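PDB 5FQ8: outer membrane protein OMP121, which probably imports nutrients across the bacterial outer membrane as a TonB-dependent receptor, a calcium-binding beta-barrel with an internal plug domain. Local coordinates for residues A43-G48 with G66-V71; G212-R217 with K885-G890; V650-A655 with L661-S666; N849-L854 with S881-Y886. All blocks are in the same frame, centred on the assembly; numbering follows the deposited sequence.

Contact 1: residues A43-G48 with G66-V71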
# COMPACT_ATOMS: atom_id res chain seq x y z
N ALA B 43 -19.75 37.36 -27.68
CA ALA B 43 -18.38 37.24 -28.15
C ALA B 43 -18.03 35.80 -28.46
O ALA B 43 -18.32 34.90 -27.68
CB ALA B 43 -17.41 37.78 -27.10
N ALA B 44 -17.40 35.60 -29.62
CA ALA B 44 -16.86 34.31 -30.01
C ALA B 44 -15.73 34.54 -30.99
O ALA B 44 -15.67 35.57 -31.66
CB ALA B 44 -17.94 33.42 -30.62
N THR B 45 -14.83 33.57 -31.06
CA THR B 45 -13.68 33.65 -31.95
C THR B 45 -13.51 32.32 -32.67
O THR B 45 -13.61 31.26 -32.05
CB THR B 45 -12.42 33.99 -31.19
OG1 THR B 45 -12.53 35.31 -30.67
CG2 THR B 45 -11.23 33.93 -32.09
N SER B 46 -13.29 32.37 -33.98
CA SER B 46 -13.06 31.18 -34.79
C SER B 46 -11.59 31.12 -35.18
O SER B 46 -11.01 32.13 -35.55
CB SER B 46 -13.93 31.17 -36.04
OG SER B 46 -15.29 31.31 -35.72
N VAL B 47 -11.00 29.94 -35.05
CA VAL B 47 -9.67 29.66 -35.56
C VAL B 47 -9.71 28.34 -36.29
O VAL B 47 -10.31 27.38 -35.81
CB VAL B 47 -8.61 29.61 -34.45
CG1 VAL B 47 -7.25 29.37 -35.05
CG2 VAL B 47 -8.61 30.88 -33.67
N GLY B 48 -9.09 28.29 -37.44
CA GLY B 48 -9.01 27.05 -38.17
C GLY B 48 -7.77 26.27 -37.82
O GLY B 48 -6.80 26.81 -37.28
N GLY B 66 -2.32 34.12 -25.77
CA GLY B 66 -2.26 35.53 -26.09
C GLY B 66 -2.73 35.91 -27.47
O GLY B 66 -2.33 36.95 -27.99
N LYS B 67 -3.56 35.08 -28.10
CA LYS B 67 -4.02 35.35 -29.45
C LYS B 67 -5.51 35.64 -29.53
O LYS B 67 -6.01 35.89 -30.63
CB LYS B 67 -3.70 34.16 -30.37
CG LYS B 67 -2.22 33.88 -30.56
CD LYS B 67 -2.00 32.88 -31.67
CE LYS B 67 -0.56 32.89 -32.19
NZ LYS B 67 0.44 32.62 -31.11
N ILE B 68 -6.22 35.61 -28.42
CA ILE B 68 -7.68 35.74 -28.41
C ILE B 68 -8.09 36.53 -27.18
O ILE B 68 -7.66 36.22 -26.07
CB ILE B 68 -8.38 34.37 -28.41
CG1 ILE B 68 -7.98 33.57 -29.64
CG2 ILE B 68 -9.87 34.55 -28.40
CD1 ILE B 68 -8.59 32.24 -29.67
N ALA B 69 -8.91 37.54 -27.38
CA ALA B 69 -9.27 38.42 -26.28
C ALA B 69 -10.13 37.68 -25.28
O ALA B 69 -11.04 36.94 -25.65
CB ALA B 69 -10.00 39.65 -26.80
N GLY B 70 -9.83 37.89 -24.00
CA GLY B 70 -10.61 37.31 -22.92
C GLY B 70 -10.36 35.85 -22.64
O GLY B 70 -11.08 35.26 -21.83
N VAL B 71 -9.38 35.24 -23.30
CA VAL B 71 -9.08 33.82 -23.15
C VAL B 71 -7.64 33.72 -22.66
O VAL B 71 -6.69 33.83 -23.44
CB VAL B 71 -9.30 33.04 -24.45
CG1 VAL B 71 -9.00 31.57 -24.23
CG2 VAL B 71 -10.72 33.21 -24.92

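Contact 2: residues G212-R217 with K885-G890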
# COMPACT_ATOMS: atom_id res chain seq x y z
N GLY B 212 25.64 27.42 -0.41
CA GLY B 212 25.33 28.82 -0.62
C GLY B 212 26.60 29.61 -0.81
O GLY B 212 27.70 29.06 -0.80
N SER B 213 26.43 30.91 -0.99
CA SER B 213 27.52 31.75 -1.47
C SER B 213 27.63 33.01 -0.65
O SER B 213 27.70 34.11 -1.17
CB SER B 213 27.34 32.14 -2.93
OG SER B 213 27.14 31.03 -3.77
N TRP B 214 27.64 32.87 0.67
CA TRP B 214 27.96 34.00 1.53
C TRP B 214 29.39 33.91 2.04
O TRP B 214 29.63 34.02 3.23
CB TRP B 214 26.98 34.08 2.70
CG TRP B 214 25.54 34.21 2.34
CD1 TRP B 214 24.62 33.22 2.32
CD2 TRP B 214 24.84 35.41 2.03
NE1 TRP B 214 23.39 33.72 2.00
CE2 TRP B 214 23.50 35.07 1.82
CE3 TRP B 214 25.21 36.75 1.91
CZ2 TRP B 214 22.54 36.01 1.47
CZ3 TRP B 214 24.25 37.68 1.57
CH2 TRP B 214 22.94 37.31 1.36
N GLY B 215 30.35 33.68 1.16
CA GLY B 215 31.73 33.60 1.57
C GLY B 215 32.46 34.88 1.26
O GLY B 215 31.85 35.95 1.11
N PRO B 216 33.78 34.81 1.17
CA PRO B 216 34.57 36.00 0.83
C PRO B 216 34.48 36.35 -0.64
O PRO B 216 34.02 35.59 -1.49
CB PRO B 216 35.99 35.60 1.23
CG PRO B 216 36.00 34.18 1.31
CD PRO B 216 34.63 33.74 1.70
N ARG B 217 34.93 37.57 -0.93
CA ARG B 217 35.03 38.02 -2.31
C ARG B 217 36.09 37.20 -3.03
O ARG B 217 37.12 36.85 -2.45
CB ARG B 217 35.36 39.51 -2.35
CG ARG B 217 35.17 40.16 -3.72
CD ARG B 217 34.66 41.61 -3.64
NE ARG B 217 35.08 42.30 -2.42
CZ ARG B 217 34.25 42.94 -1.61
NH1 ARG B 217 32.97 42.99 -1.90
NH2 ARG B 217 34.70 43.55 -0.52
N LYS B 885 21.35 36.80 6.73
CA LYS B 885 20.00 36.67 7.24
C LYS B 885 19.12 37.84 6.83
O LYS B 885 17.91 37.68 6.67
CB LYS B 885 20.04 36.51 8.76
CG LYS B 885 18.69 36.43 9.42
CD LYS B 885 18.82 36.34 10.92
CE LYS B 885 17.46 36.12 11.56
NZ LYS B 885 17.58 35.43 12.87
N TYR B 886 19.72 39.01 6.61
CA TYR B 886 18.97 40.14 6.08
C TYR B 886 18.30 39.78 4.77
O TYR B 886 17.12 40.06 4.55
CB TYR B 886 19.89 41.34 5.89
CG TYR B 886 19.20 42.55 5.32
CD1 TYR B 886 18.07 43.07 5.93
CD2 TYR B 886 19.68 43.18 4.19
CE1 TYR B 886 17.44 44.17 5.42
CE2 TYR B 886 19.05 44.29 3.68
CZ TYR B 886 17.93 44.77 4.29
OH TYR B 886 17.29 45.88 3.81
N TRP B 887 19.04 39.12 3.89
CA TRP B 887 18.52 38.79 2.59
C TRP B 887 17.64 37.56 2.62
O TRP B 887 16.65 37.49 1.89
CB TRP B 887 19.67 38.63 1.61
CG TRP B 887 20.32 39.93 1.33
CD1 TRP B 887 21.55 40.33 1.72
CD2 TRP B 887 19.72 41.03 0.66
NE1 TRP B 887 21.77 41.61 1.31
CE2 TRP B 887 20.66 42.06 0.66
CE3 TRP B 887 18.49 41.23 0.06
CZ2 TRP B 887 20.40 43.27 0.07
CZ3 TRP B 887 18.23 42.44 -0.52
CH2 TRP B 887 19.18 43.45 -0.52
N GLY B 888 17.97 36.58 3.46
CA GLY B 888 17.12 35.41 3.56
C GLY B 888 15.71 35.78 3.96
O GLY B 888 14.74 35.22 3.44
N ASP B 889 15.57 36.73 4.88
CA ASP B 889 14.25 37.11 5.34
C ASP B 889 13.55 38.00 4.34
O ASP B 889 12.33 38.17 4.43
CB ASP B 889 14.31 37.81 6.70
CG ASP B 889 14.96 36.98 7.77
OD1 ASP B 889 14.99 35.75 7.66
OD2 ASP B 889 15.44 37.57 8.75
N GLY B 890 14.29 38.57 3.41
CA GLY B 890 13.71 39.35 2.34
C GLY B 890 13.99 40.82 2.48
O GLY B 890 13.16 41.65 2.07

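Contact 3: residues V650-A655 with L661-S666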
# COMPACT_ATOMS: atom_id res chain seq x y z
N VAL B 650 -22.76 43.49 -24.45
CA VAL B 650 -23.03 44.23 -25.67
C VAL B 650 -21.72 44.30 -26.46
O VAL B 650 -20.64 44.35 -25.88
CB VAL B 650 -23.59 45.64 -25.38
CG1 VAL B 650 -22.60 46.47 -24.60
CG2 VAL B 650 -23.99 46.33 -26.65
N GLY B 651 -21.83 44.27 -27.78
CA GLY B 651 -20.66 44.18 -28.63
C GLY B 651 -20.90 44.74 -30.01
O GLY B 651 -22.03 44.81 -30.48
N LEU B 652 -19.80 45.12 -30.67
CA LEU B 652 -19.81 45.71 -32.01
C LEU B 652 -18.72 45.09 -32.87
O LEU B 652 -17.57 44.97 -32.44
CB LEU B 652 -19.63 47.23 -31.96
CG LEU B 652 -19.57 47.98 -33.29
CD1 LEU B 652 -20.81 47.74 -34.10
CD2 LEU B 652 -19.43 49.43 -33.03
N ASN B 653 -19.08 44.75 -34.10
CA ASN B 653 -18.19 44.10 -35.05
C ASN B 653 -18.34 44.80 -36.39
O ASN B 653 -19.45 44.88 -36.92
CB ASN B 653 -18.53 42.61 -35.15
CG ASN B 653 -17.61 41.85 -36.06
OD1 ASN B 653 -16.48 42.26 -36.31
ND2 ASN B 653 -18.08 40.72 -36.56
N MET B 654 -17.24 45.31 -36.94
CA MET B 654 -17.28 45.97 -38.24
C MET B 654 -16.07 45.60 -39.07
O MET B 654 -14.96 45.45 -38.56
CB MET B 654 -17.34 47.49 -38.10
CG MET B 654 -18.64 48.03 -37.60
SD MET B 654 -18.63 49.81 -37.65
CE MET B 654 -20.25 50.18 -37.03
N ALA B 655 -16.29 45.48 -40.38
CA ALA B 655 -15.21 45.27 -41.33
C ALA B 655 -15.31 46.34 -42.41
O ALA B 655 -16.37 46.91 -42.64
CB ALA B 655 -15.28 43.88 -41.95
N LEU B 661 -9.82 45.74 -43.16
CA LEU B 661 -9.82 46.35 -41.84
C LEU B 661 -11.02 45.80 -41.10
O LEU B 661 -12.11 45.73 -41.67
CB LEU B 661 -9.87 47.88 -41.93
CG LEU B 661 -9.91 48.62 -40.60
CD1 LEU B 661 -8.63 48.36 -39.86
CD2 LEU B 661 -10.11 50.10 -40.81
N SER B 662 -10.82 45.39 -39.85
CA SER B 662 -11.83 44.66 -39.11
C SER B 662 -11.56 44.80 -37.62
O SER B 662 -10.41 44.68 -37.19
CB SER B 662 -11.84 43.18 -39.52
OG SER B 662 -12.51 42.38 -38.57
N PHE B 663 -12.61 45.06 -36.85
CA PHE B 663 -12.49 45.19 -35.40
C PHE B 663 -13.71 44.58 -34.72
O PHE B 663 -14.81 44.58 -35.26
CB PHE B 663 -12.33 46.64 -34.94
CG PHE B 663 -13.63 47.38 -34.82
CD1 PHE B 663 -14.34 47.39 -33.63
CD2 PHE B 663 -14.14 48.08 -35.90
CE1 PHE B 663 -15.53 48.05 -33.53
CE2 PHE B 663 -15.33 48.76 -35.79
CZ PHE B 663 -16.03 48.74 -34.61
N ASP B 664 -13.49 44.09 -33.50
CA ASP B 664 -14.54 43.49 -32.68
C ASP B 664 -14.33 43.98 -31.26
O ASP B 664 -13.21 43.94 -30.76
CB ASP B 664 -14.48 41.95 -32.75
CG ASP B 664 -15.66 41.30 -32.07
OD1 ASP B 664 -16.72 41.15 -32.70
OD2 ASP B 664 -15.52 40.91 -30.91
N VAL B 665 -15.40 44.47 -30.64
CA VAL B 665 -15.36 44.99 -29.27
C VAL B 665 -16.52 44.40 -28.49
O VAL B 665 -17.67 44.46 -28.94
CB VAL B 665 -15.44 46.52 -29.22
CG1 VAL B 665 -15.25 47.00 -27.79
CG2 VAL B 665 -14.40 47.11 -30.11
N SER B 666 -16.23 43.88 -27.31
CA SER B 666 -17.25 43.36 -26.42
C SER B 666 -17.11 43.98 -25.04
O SER B 666 -16.00 44.23 -24.57
CB SER B 666 -17.16 41.85 -26.33
OG SER B 666 -17.31 41.29 -27.62

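Contact 4: residues N849-L854 with S881-Y886. With CA (calcium ion), chain N.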
# COMPACT_ATOMS: atom_id res chain seq x y z
N ASN B 849 25.39 45.75 -0.83
CA ASN B 849 26.26 46.79 -0.32
C ASN B 849 27.71 46.38 -0.39
O ASN B 849 28.51 46.77 0.46
CB ASN B 849 25.86 47.15 1.10
CG ASN B 849 26.41 48.48 1.55
OD1 ASN B 849 25.93 49.52 1.13
ND2 ASN B 849 27.40 48.45 2.41
N ASP B 850 28.07 45.58 -1.39
CA ASP B 850 29.34 44.87 -1.38
C ASP B 850 29.47 44.07 -0.09
O ASP B 850 30.56 43.73 0.35
CB ASP B 850 30.51 45.82 -1.58
CG ASP B 850 30.40 46.61 -2.87
OD1 ASP B 850 29.27 47.01 -3.22
OD2 ASP B 850 31.46 46.84 -3.47
N ARG B 851 28.31 43.80 0.51
CA ARG B 851 28.19 42.95 1.68
C ARG B 851 29.00 43.48 2.85
O ARG B 851 29.41 42.73 3.74
CB ARG B 851 28.54 41.51 1.33
CG ARG B 851 27.39 40.83 0.62
CD ARG B 851 27.68 39.40 0.30
NE ARG B 851 26.59 38.84 -0.49
CZ ARG B 851 26.66 37.67 -1.11
NH1 ARG B 851 27.75 36.95 -1.01
NH2 ARG B 851 25.63 37.22 -1.81
N ASN B 852 29.20 44.77 2.88
CA ASN B 852 29.82 45.40 4.02
C ASN B 852 28.76 45.74 5.06
O ASN B 852 27.59 45.90 4.73
CB ASN B 852 30.54 46.66 3.59
CG ASN B 852 31.69 46.38 2.70
OD1 ASN B 852 32.46 45.45 2.94
ND2 ASN B 852 31.83 47.17 1.65
N PRO B 853 29.15 45.84 6.33
CA PRO B 853 28.18 46.15 7.38
C PRO B 853 27.40 47.39 7.04
O PRO B 853 27.96 48.38 6.58
CB PRO B 853 29.06 46.35 8.61
CG PRO B 853 30.42 46.55 8.10
CD PRO B 853 30.50 45.72 6.88
N LEU B 854 26.10 47.35 7.24
CA LEU B 854 25.29 48.42 6.71
C LEU B 854 24.13 48.70 7.64
O LEU B 854 23.59 47.80 8.27
CB LEU B 854 24.78 48.08 5.32
CG LEU B 854 23.72 47.01 5.22
CD1 LEU B 854 22.39 47.64 4.94
CD2 LEU B 854 24.11 46.07 4.14
N SER B 881 28.46 39.33 9.43
CA SER B 881 28.09 37.97 9.78
C SER B 881 26.59 37.75 9.70
O SER B 881 26.15 36.61 9.57
CB SER B 881 28.61 37.64 11.18
OG SER B 881 28.48 36.26 11.47
N ASN B 882 25.80 38.81 9.78
CA ASN B 882 24.35 38.65 9.74
C ASN B 882 23.72 39.09 8.43
O ASN B 882 22.50 38.99 8.29
CB ASN B 882 23.69 39.42 10.88
CG ASN B 882 23.89 38.76 12.24
OD1 ASN B 882 24.07 37.56 12.36
ND2 ASN B 882 23.84 39.58 13.28
N ILE B 883 24.51 39.56 7.46
CA ILE B 883 23.91 40.02 6.21
C ILE B 883 23.20 38.87 5.51
O ILE B 883 22.13 39.06 4.92
CB ILE B 883 24.98 40.65 5.31
CG1 ILE B 883 25.22 42.09 5.73
CG2 ILE B 883 24.57 40.63 3.85
CD1 ILE B 883 26.01 42.87 4.76
N TYR B 884 23.74 37.66 5.61
CA TYR B 884 23.08 36.49 5.05
C TYR B 884 21.64 36.40 5.49
O TYR B 884 20.77 35.97 4.72
CB TYR B 884 23.81 35.22 5.45
CG TYR B 884 23.38 34.71 6.81
CD1 TYR B 884 23.91 35.27 7.96
CD2 TYR B 884 22.44 33.69 6.94
CE1 TYR B 884 23.53 34.83 9.19
CE2 TYR B 884 22.05 33.24 8.17
CZ TYR B 884 22.61 33.82 9.31
OH TYR B 884 22.25 33.40 10.57
N LYS B 885 21.35 36.80 6.73
CA LYS B 885 20.00 36.67 7.24
C LYS B 885 19.12 37.84 6.83
O LYS B 885 17.91 37.68 6.67
CB LYS B 885 20.04 36.51 8.76
CG LYS B 885 18.69 36.43 9.42
CD LYS B 885 18.82 36.34 10.92
CE LYS B 885 17.46 36.12 11.56
NZ LYS B 885 17.58 35.43 12.87
N TYR B 886 19.72 39.01 6.61
CA TYR B 886 18.97 40.14 6.08
C TYR B 886 18.30 39.78 4.77
O TYR B 886 17.12 40.06 4.55
CB TYR B 886 19.89 41.34 5.89
CG TYR B 886 19.20 42.55 5.32
CD1 TYR B 886 18.07 43.07 5.93
CD2 TYR B 886 19.68 43.18 4.19
CE1 TYR B 886 17.44 44.17 5.42
CE2 TYR B 886 19.05 44.29 3.68
CZ TYR B 886 17.93 44.77 4.29
OH TYR B 886 17.29 45.88 3.81
CA CA N . 29.32 46.43 -5.15
O HOH W 1 28.11 46.26 -7.07

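Contact 1: residues A43-G48 with G66-V71
Thr45 and Val47 meet Ile68 inside the plug domain of this TonB-dependent receptor, the globular unit that fills the barrel. Strand 44-48 is an outermost strand of the plug's mixed four-stranded sheet, and the loop 66-71 passes beside it. The nearest CA atoms, those of Thr45 and Ile68, are 7.3 Å apart, so the meeting belongs to side chains.

Ile68 carries it with both of its branches. Its CG1 lies opposite the carbonyl carbon (chi1 -59°) and the arm then runs straight on (chi2 178°), which brings CD1 up against the methyls of two strand residues: it is 4.0 Å from Thr45 CG2 and 4.2 Å from Val47 CG2. The short branch, Ile68 CG2, instead comes up against the root of the threonine, 3.6 Å from Thr45 OG1. A methyl offers the oxygen only van der Waals contact; the hydroxyl is hydrogen-bonded to Lys145 NZ. The two beta-branched side chains run alongside each other, pointing opposite ways. With an alanine here, both arms would be gone, and the CG2 methyls of Thr45 and Val47 would probably be left without their apolar neighbour across the contact.

Ile68 also touches Ile143 of strand 138-144, whose backbone is hydrogen-bonded to Thr45, so the isoleucine bears on two strands of the sheet. Beyond it the chain folds back in a type II turn from Ile68 to Val71, with Gly70 at positive phi (77°), closed by a weak bond of 3.4 Å from Val71 N to Ile68 O.

Contact 2: residues G212-R217 with K885-G890
Trp214 and Trp887 make this contact between the loop 212-217 and the last turns of helix 880-889, in the loop region at one end of the barrel. The aromatic part is a rim-to-rim meeting. The six-membered ring of Trp214 and the five-membered ring of Trp887 have centroids 5.6 Å apart and planes only 16° from parallel, yet neither ring lies over the other's face, so this is not a stack. Trp214 CG lies opposite the carbonyl carbon, beside the backbone N (chi1 -58°), which sends the indole toward the helix, far corner first: CH2 is 3.3 Å from Trp887 CD1, which sits at the edge of the Trp214 ring and near its plane. Trp202 meets the Trp214 ring edge-to-face. On one face of the Trp887 ring lies its neighbour Tyr886, whose CD2 is 3.8 Å above the plane.

An aliphatic carbon joins in: Trp887 CB lies 3.5 Å from Trp214 CH2. The two side chains run nearly perpendicular to each other.

Polar bonds hold the frame around the pair. Trp214 NE1 gives its hydrogen to Phe839 O. The helix ends in a Schellman motif with Gly890, at positive phi, as its C-prime residue; Gly890 N makes a weak bond to Trp887 O. Dispersion between carbon rims has little direction of its own, which suggests that the tilt of the Trp214 indole is probably set more by its NE1 bond and its other neighbours.

Contact 3: residues V650-A655 with L661-S666
Phe663 turns its ring back across the hairpin and over the backbone of Met654, the residue paired with it. Its CG stands between the backbone N and the carbonyl carbon (chi1 83°), and this brings one face of the ring, near its rim, over Met654 N, 4.1 Å above the plane. Met654 CB and CG run beside the CE2 side of the ring, and the sulfur completes a Met-aromatic contact at the edge: SD is 5.1 Å from the ring centroid and 75° off its normal. Leu652 CD2 reaches the rim in plane, 3.8 Å from Phe663 CZ. An alanine in place of Phe663 would probably uncover the Met654 backbone and leave the ends of Leu652 and Met654 freer to turn.

The backbones form a regular antiparallel ladder. Two hydrogen-bonded pairs supply four bonds: Leu652 N reaches Val665 O at 2.8 Å with the return bond from Val665 N, and Met654 N reaches Phe663 O at 3.0 Å, again with its return. Between them stands the non-hydrogen-bonded pair Asn653-Asp664. On that face Asp664 OD1 forms a salt bridge with Arg588.

The hairpin of strands 643-656 and 661-680 belongs to the barrel wall. Strand 582-596 pairs with the first strand, through Gly651, Asn653 and Ala655, while strand 697-712 flanks the second, where Phe663 touches Ile706 and Val665 touches Leu704.

Contact 4: residues N849-L854 with S881-Y886
Just ahead of Ile883, the helix residue that meets Arg851, Asn852 and Leu854, the carbonyl oxygen of Asn882 accepts two backbone bonds: Lys885 N at 2.9 Å and Tyr886 N at 3.2 Å from Asn882 O. The double grip ties down the turn from which Ile883 projects toward the loop.

Ile883 makes its contact chiefly with the end of its longer branch. CG1 lies opposite the carbonyl carbon (chi1 -82°), and CD1 then comes to 3.4 Å from Asn852 O and 3.6 Å from Arg851 O. Leu854 reaches the same methyl from another quarter, its side chain set roughly square to the isoleucine, with CD2 3.8 Å from Ile883 CD1.

The loop here is a type I' beta turn from Asn849 to Asn852, closed by Asn852 N to Asn849 O; Asp850 and Arg851 have the positive phi values, 54° and 59°, that such a turn requires at its two central residues. Asn849 ND2 adds a weak bond to Asn852 O. The turn sends its corner residues apart. The side chain of Asp850 leaves the backbone away from the helix; its carboxylate binds a calcium ion through both OD1 and OD2, with a water 2.3 Å from the metal, and its OD2 also accepts a hydrogen bond from a basic side chain of another protein chain. Arg851 spends its guanidinium on other loops, where NH2 bonds Thr846 OG1 and Gly841 O.

Overall arrangement
The four contacts form two clusters at opposite ends of the molecule. Contacts 2 and 4 have centres about 7 Å apart and share Lys885 and Tyr886 of helix 880-889. Ser213 O and Arg851 NH1 join them at 2.8 Å, a probable hydrogen bond, while Trp214 packs on Arg851 and Tyr884. The calcium held by Asp850 of contact 4 lies about 11 Å from the side chain of Trp887 in contact 2. Contacts 1 and 3, centres about 13 Å apart, touch where plug meets barrel wall, with Ala43 CB 3.5 Å from Ser666 OG. Centres of contacts 1 and 4 are about 50 Å apart, and those of contacts 3 and 4 about 57 Å.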